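Local structure of bacteriocin (4FZL) at residues A[83-96]-A[102-115]. The protein probably kills competing bacteria by binding and degrading the peptidoglycan precursor lipid II, as a calcium-binding bacteriocin of the colicin M family. Sequence-based numbering, arbitrary orientation.
Sequences YPPGNHVLSGGLMT and AHGMFGLGAPLTFP
Tyr83 lays its ring across the C-terminal end of helix 96-106: CG meets Phe106 CB at 3.5 Å, CE1 reaches Ala102 CB, and Tyr83 OH shares a hydrogen bond of 2.7 Å with His103 ND1. That bond lies at the edge of the imidazole, whose far nitrogen gives its N-H to Ala110 O, so both ring nitrogens are engaged and its rotation is fixed. His88 offers a face to the edge of His103, the planes turned 64° apart; His88 NE2 donates to Pro84 O, while His88 ND1 is hydrogen-bonded to His99. Water 2 joins the backbones, accepting from His88 N and donating to Gly86 O and Pro111 O. Val89 and Thr113 then form a single parallel beta bridge, with bonds from Thr113 N to His88 O (3.0 Å) and from Leu90 N to Thr113 O (2.9 Å), on the margin of the mixed sheet that strand 112-113 enters beside strand 224-227. Val89 CG1, anti to its own N (chi1 -178°), touches Pro115 CD. Leu90 crosses Leu112 and Phe114 at about right angles, Leu90 CD1 lying 3.7 Å from Leu112 CD2 and Leu90 CB over the Phe114 face. Beyond it, Gly92 and Thr96 CG2 border the same phenyl ring, which also packs on calcium-binding Leu165.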
loop_
_atom_site.group_PDB
_atom_site.type_symbol
_atom_site.label_atom_id
_atom_site.label_comp_id
_atom_site.label_asym_id
_atom_site.label_seq_id
_atom_site.Cartn_x
_atom_site.Cartn_y
_atom_site.Cartn_z
ATOM N N TYR A 83 -0.625 12.153 13.705
ATOM C CA TYR A 83 -0.861 11.705 12.343
ATOM C C TYR A 83 -1.087 12.973 11.544
ATOM O O TYR A 83 -2.109 13.624 11.710
ATOM C CB TYR A 83 -2.029 10.727 12.307
ATOM C CG TYR A 83 -2.122 10.010 10.966
ATOM C CD1 TYR A 83 -1.310 8.914 10.719
ATOM C CD2 TYR A 83 -2.942 10.454 9.972
ATOM C CE1 TYR A 83 -1.351 8.240 9.512
ATOM C CE2 TYR A 83 -3.009 9.771 8.737
ATOM C CZ TYR A 83 -2.195 8.681 8.530
ATOM O OH TYR A 83 -2.186 8.044 7.295
ATOM N N PRO A 84 -0.202 13.281 10.599
ATOM C CA PRO A 84 -0.234 14.595 9.955
ATOM C C PRO A 84 -1.434 14.845 9.063
ATOM O O PRO A 84 -2.132 13.883 8.634
ATOM C CB PRO A 84 1.061 14.603 9.148
ATOM C CG PRO A 84 1.370 13.173 8.858
ATOM C CD PRO A 84 0.652 12.322 9.880
ATOM N N PRO A 85 -1.686 16.134 8.754
ATOM C CA PRO A 85 -2.945 16.504 8.145
ATOM C C PRO A 85 -2.950 16.506 6.636
ATOM O O PRO A 85 -4.015 16.497 6.065
ATOM C CB PRO A 85 -3.135 17.957 8.611
ATOM C CG PRO A 85 -1.733 18.499 8.640
ATOM C CD PRO A 85 -0.871 17.328 9.074
ATOM N N GLY A 86 -1.794 16.455 5.988
ATOM C CA GLY A 86 -1.741 16.646 4.525
ATOM C C GLY A 86 -1.761 15.447 3.588
ATOM O O GLY A 86 -2.637 14.583 3.652
ATOM N N ASN A 87 -0.850 15.453 2.622
ATOM C CA ASN A 87 -0.935 14.513 1.544
ATOM C C ASN A 87 -0.184 13.200 1.902
ATOM O O ASN A 87 1.019 13.107 1.777
ATOM C CB ASN A 87 -0.362 15.131 0.248
ATOM C CG ASN A 87 -1.309 16.145 -0.431
ATOM O OD1 ASN A 87 -2.252 16.687 0.181
ATOM N ND2 ASN A 87 -1.044 16.417 -1.712
ATOM N N HIS A 88 -0.905 12.166 2.328
ATOM C CA HIS A 88 -0.251 10.888 2.631
ATOM C C HIS A 88 0.022 10.120 1.384
ATOM O O HIS A 88 -0.799 10.065 0.475
ATOM C CB HIS A 88 -1.122 10.026 3.566
ATOM C CG HIS A 88 -1.026 10.457 4.994
ATOM N ND1 HIS A 88 -0.197 9.861 5.895
ATOM C CD2 HIS A 88 -1.655 11.517 5.656
ATOM C CE1 HIS A 88 -0.304 10.500 7.073
ATOM N NE2 HIS A 88 -1.164 11.540 6.920
ATOM N N VAL A 89 1.144 9.446 1.377
ATOM C CA VAL A 89 1.615 8.694 0.257
ATOM C C VAL A 89 2.140 7.370 0.805
ATOM O O VAL A 89 3.010 7.323 1.677
ATOM C CB VAL A 89 2.771 9.420 -0.473
ATOM C CG1 VAL A 89 3.218 8.592 -1.694
ATOM C CG2 VAL A 89 2.319 10.839 -0.904
ATOM N N LEU A 90 1.731 6.310 0.160
ATOM C CA LEU A 90 2.179 4.958 0.424
ATOM C C LEU A 90 3.439 4.585 -0.400
ATOM O O LEU A 90 3.512 4.743 -1.584
ATOM C CB LEU A 90 1.117 3.919 0.151
ATOM C CG LEU A 90 -0.216 4.060 0.902
ATOM C CD1 LEU A 90 -1.391 3.137 0.500
ATOM C CD2 LEU A 90 0.033 3.941 2.410
ATOM N N SER A 91 4.440 4.092 0.297
ATOM C CA SER A 91 5.625 3.747 -0.360
ATOM C C SER A 91 5.710 2.453 -1.162
ATOM O O SER A 91 6.612 2.321 -2.003
ATOM C CB SER A 91 6.738 3.734 0.705
ATOM O OG SER A 91 6.888 2.488 1.366
ATOM N N GLY A 92 4.859 1.499 -0.823
ATOM C CA GLY A 92 4.978 0.161 -1.339
ATOM C C GLY A 92 5.952 -0.732 -0.593
ATOM O O GLY A 92 6.152 -1.908 -0.955
ATOM N N GLY A 93 6.522 -0.200 0.478
ATOM C CA GLY A 93 7.423 -0.927 1.289
ATOM C C GLY A 93 6.786 -1.739 2.426
ATOM O O GLY A 93 5.596 -1.853 2.514
ATOM N N LEU A 94 7.659 -2.262 3.315
ATOM C CA LEU A 94 7.306 -3.147 4.419
ATOM C C LEU A 94 6.099 -2.617 5.235
ATOM O O LEU A 94 5.137 -3.374 5.600
ATOM C CB LEU A 94 8.485 -3.197 5.383
ATOM C CG LEU A 94 8.421 -4.077 6.609
ATOM C CD1 LEU A 94 7.996 -5.492 6.205
ATOM C CD2 LEU A 94 9.795 -4.032 7.265
ATOM N N MET A 95 6.127 -1.296 5.502
ATOM C CA MET A 95 5.149 -0.707 6.413
ATOM C C MET A 95 3.941 -0.138 5.725
ATOM O O MET A 95 3.055 0.475 6.376
ATOM C CB MET A 95 5.795 0.301 7.361
ATOM C CG MET A 95 6.609 -0.465 8.469
ATOM S SD MET A 95 7.570 0.664 9.450
ATOM C CE MET A 95 8.468 -0.436 10.518
ATOM N N THR A 96 3.840 -0.299 4.433
ATOM C CA THR A 96 2.701 0.245 3.683
ATOM C C THR A 96 1.325 -0.245 4.205
ATOM O O THR A 96 0.417 0.573 4.424
ATOM C CB THR A 96 2.881 0.046 2.187
ATOM O OG1 THR A 96 3.747 1.049 1.701
ATOM C CG2 THR A 96 1.510 0.188 1.411
ATOM N N ALA A 102 -3.300 2.581 9.710
ATOM C CA ALA A 102 -3.228 3.858 10.449
ATOM C C ALA A 102 -4.180 4.927 9.839
ATOM O O ALA A 102 -4.874 5.625 10.578
ATOM C CB ALA A 102 -1.778 4.390 10.534
ATOM N N HIS A 103 -4.212 5.022 8.512
ATOM C CA HIS A 103 -4.931 6.046 7.859
ATOM C C HIS A 103 -6.426 5.836 8.109
ATOM O O HIS A 103 -7.173 6.780 8.216
ATOM C CB HIS A 103 -4.635 6.063 6.360
ATOM C CG HIS A 103 -5.086 7.313 5.709
ATOM N ND1 HIS A 103 -4.358 8.463 5.772
ATOM C CD2 HIS A 103 -6.257 7.612 4.986
ATOM C CE1 HIS A 103 -5.053 9.418 5.147
ATOM N NE2 HIS A 103 -6.183 8.873 4.632
ATOM N N GLY A 104 -6.891 4.586 8.186
ATOM C CA GLY A 104 -8.354 4.357 8.404
ATOM C C GLY A 104 -8.801 4.806 9.819
ATOM O O GLY A 104 -9.963 5.100 10.059
ATOM N N MET A 105 -7.861 4.836 10.755
ATOM C CA MET A 105 -8.181 5.213 12.132
ATOM C C MET A 105 -7.776 6.640 12.519
ATOM O O MET A 105 -8.268 7.173 13.515
ATOM C CB MET A 105 -7.522 4.240 13.103
ATOM C CG MET A 105 -8.189 2.871 13.171
ATOM S SD MET A 105 -6.944 1.777 13.868
ATOM C CE MET A 105 -5.935 3.114 14.493
ATOM N N PHE A 106 -6.856 7.235 11.765
ATOM C CA PHE A 106 -6.367 8.581 12.083
ATOM C C PHE A 106 -6.514 9.584 10.966
ATOM O O PHE A 106 -6.441 10.783 11.238
ATOM C CB PHE A 106 -4.891 8.557 12.484
ATOM C CG PHE A 106 -4.574 7.629 13.631
ATOM C CD1 PHE A 106 -5.268 7.773 14.822
ATOM C CD2 PHE A 106 -3.728 6.593 13.483
ATOM C CE1 PHE A 106 -5.056 6.917 15.884
ATOM C CE2 PHE A 106 -3.480 5.740 14.535
ATOM C CZ PHE A 106 -4.153 5.878 15.721
ATOM N N GLY A 107 -6.782 9.124 9.733
ATOM C CA GLY A 107 -6.777 9.988 8.566
ATOM C C GLY A 107 -8.051 10.760 8.223
ATOM O O GLY A 107 -8.042 11.469 7.214
ATOM N N LEU A 108 -9.118 10.644 9.038
ATOM C CA LEU A 108 -10.357 11.447 8.863
ATOM C C LEU A 108 -11.038 11.255 7.499
ATOM O O LEU A 108 -11.664 12.144 6.991
ATOM C CB LEU A 108 -10.020 12.918 9.055
ATOM C CG LEU A 108 -9.411 13.279 10.406
ATOM C CD1 LEU A 108 -9.139 14.783 10.432
ATOM C CD2 LEU A 108 -10.333 12.870 11.559
ATOM N N GLY A 109 -10.832 10.108 6.854
ATOM C CA GLY A 109 -11.479 9.866 5.566
ATOM C C GLY A 109 -10.780 10.570 4.405
ATOM O O GLY A 109 -11.261 10.533 3.283
ATOM N N ALA A 110 -9.654 11.214 4.637
ATOM C CA ALA A 110 -8.938 11.917 3.546
ATOM C C ALA A 110 -8.475 10.908 2.512
ATOM O O ALA A 110 -8.090 9.800 2.873
ATOM C CB ALA A 110 -7.722 12.681 4.090
ATOM N N PRO A 111 -8.508 11.253 1.217
ATOM C CA PRO A 111 -7.860 10.333 0.265
ATOM C C PRO A 111 -6.360 10.141 0.539
ATOM O O PRO A 111 -5.727 11.046 1.104
ATOM C CB PRO A 111 -8.031 11.035 -1.086
ATOM C CG PRO A 111 -8.995 12.145 -0.876
ATOM C CD PRO A 111 -8.997 12.475 0.580
ATOM N N LEU A 112 -5.757 9.000 0.118
ATOM C CA LEU A 112 -4.337 8.652 0.307
ATOM C C LEU A 112 -3.891 8.368 -1.151
ATOM O O LEU A 112 -4.709 7.960 -2.029
ATOM C CB LEU A 112 -4.300 7.356 1.246
ATOM C CG LEU A 112 -3.231 6.386 1.552
ATOM C CD1 LEU A 112 -2.153 7.156 2.257
ATOM C CD2 LEU A 112 -3.641 5.309 2.528
ATOM N N THR A 113 -2.613 8.569 -1.429
ATOM C CA THR A 113 -2.014 8.277 -2.735
ATOM C C THR A 113 -1.135 7.078 -2.676
ATOM O O THR A 113 -0.333 6.976 -1.752
ATOM C CB THR A 113 -1.261 9.488 -3.274
ATOM O OG1 THR A 113 -2.185 10.579 -3.356
ATOM C CG2 THR A 113 -0.605 9.184 -4.616
ATOM N N PHE A 114 -1.288 6.150 -3.619
ATOM C CA PHE A 114 -0.459 4.981 -3.771
ATOM C C PHE A 114 0.093 5.029 -5.193
ATOM O O PHE A 114 -0.526 4.563 -6.091
ATOM C CB PHE A 114 -1.222 3.672 -3.543
ATOM C CG PHE A 114 -0.353 2.471 -3.219
ATOM C CD1 PHE A 114 1.002 2.432 -3.390
ATOM C CD2 PHE A 114 -0.923 1.329 -2.765
ATOM C CE1 PHE A 114 1.747 1.335 -3.066
ATOM C CE2 PHE A 114 -0.204 0.192 -2.498
ATOM C CZ PHE A 114 1.156 0.202 -2.656
ATOM N N PRO A 115 1.219 5.725 -5.394
ATOM C CA PRO A 115 1.708 5.883 -6.786
ATOM C C PRO A 115 1.787 4.531 -7.520
ATOM O O PRO A 115 2.286 3.548 -6.932
ATOM C CB PRO A 115 3.076 6.539 -6.611
ATOM C CG PRO A 115 2.905 7.276 -5.278
ATOM C CD PRO A 115 2.096 6.383 -4.405
HETATM O O HOH W 1 -5.125 13.663 10.053
HETATM O O HOH W 2 -3.679 11.859 2.759
HETATM O O HOH W 3 -1.864 12.156 -1.066
#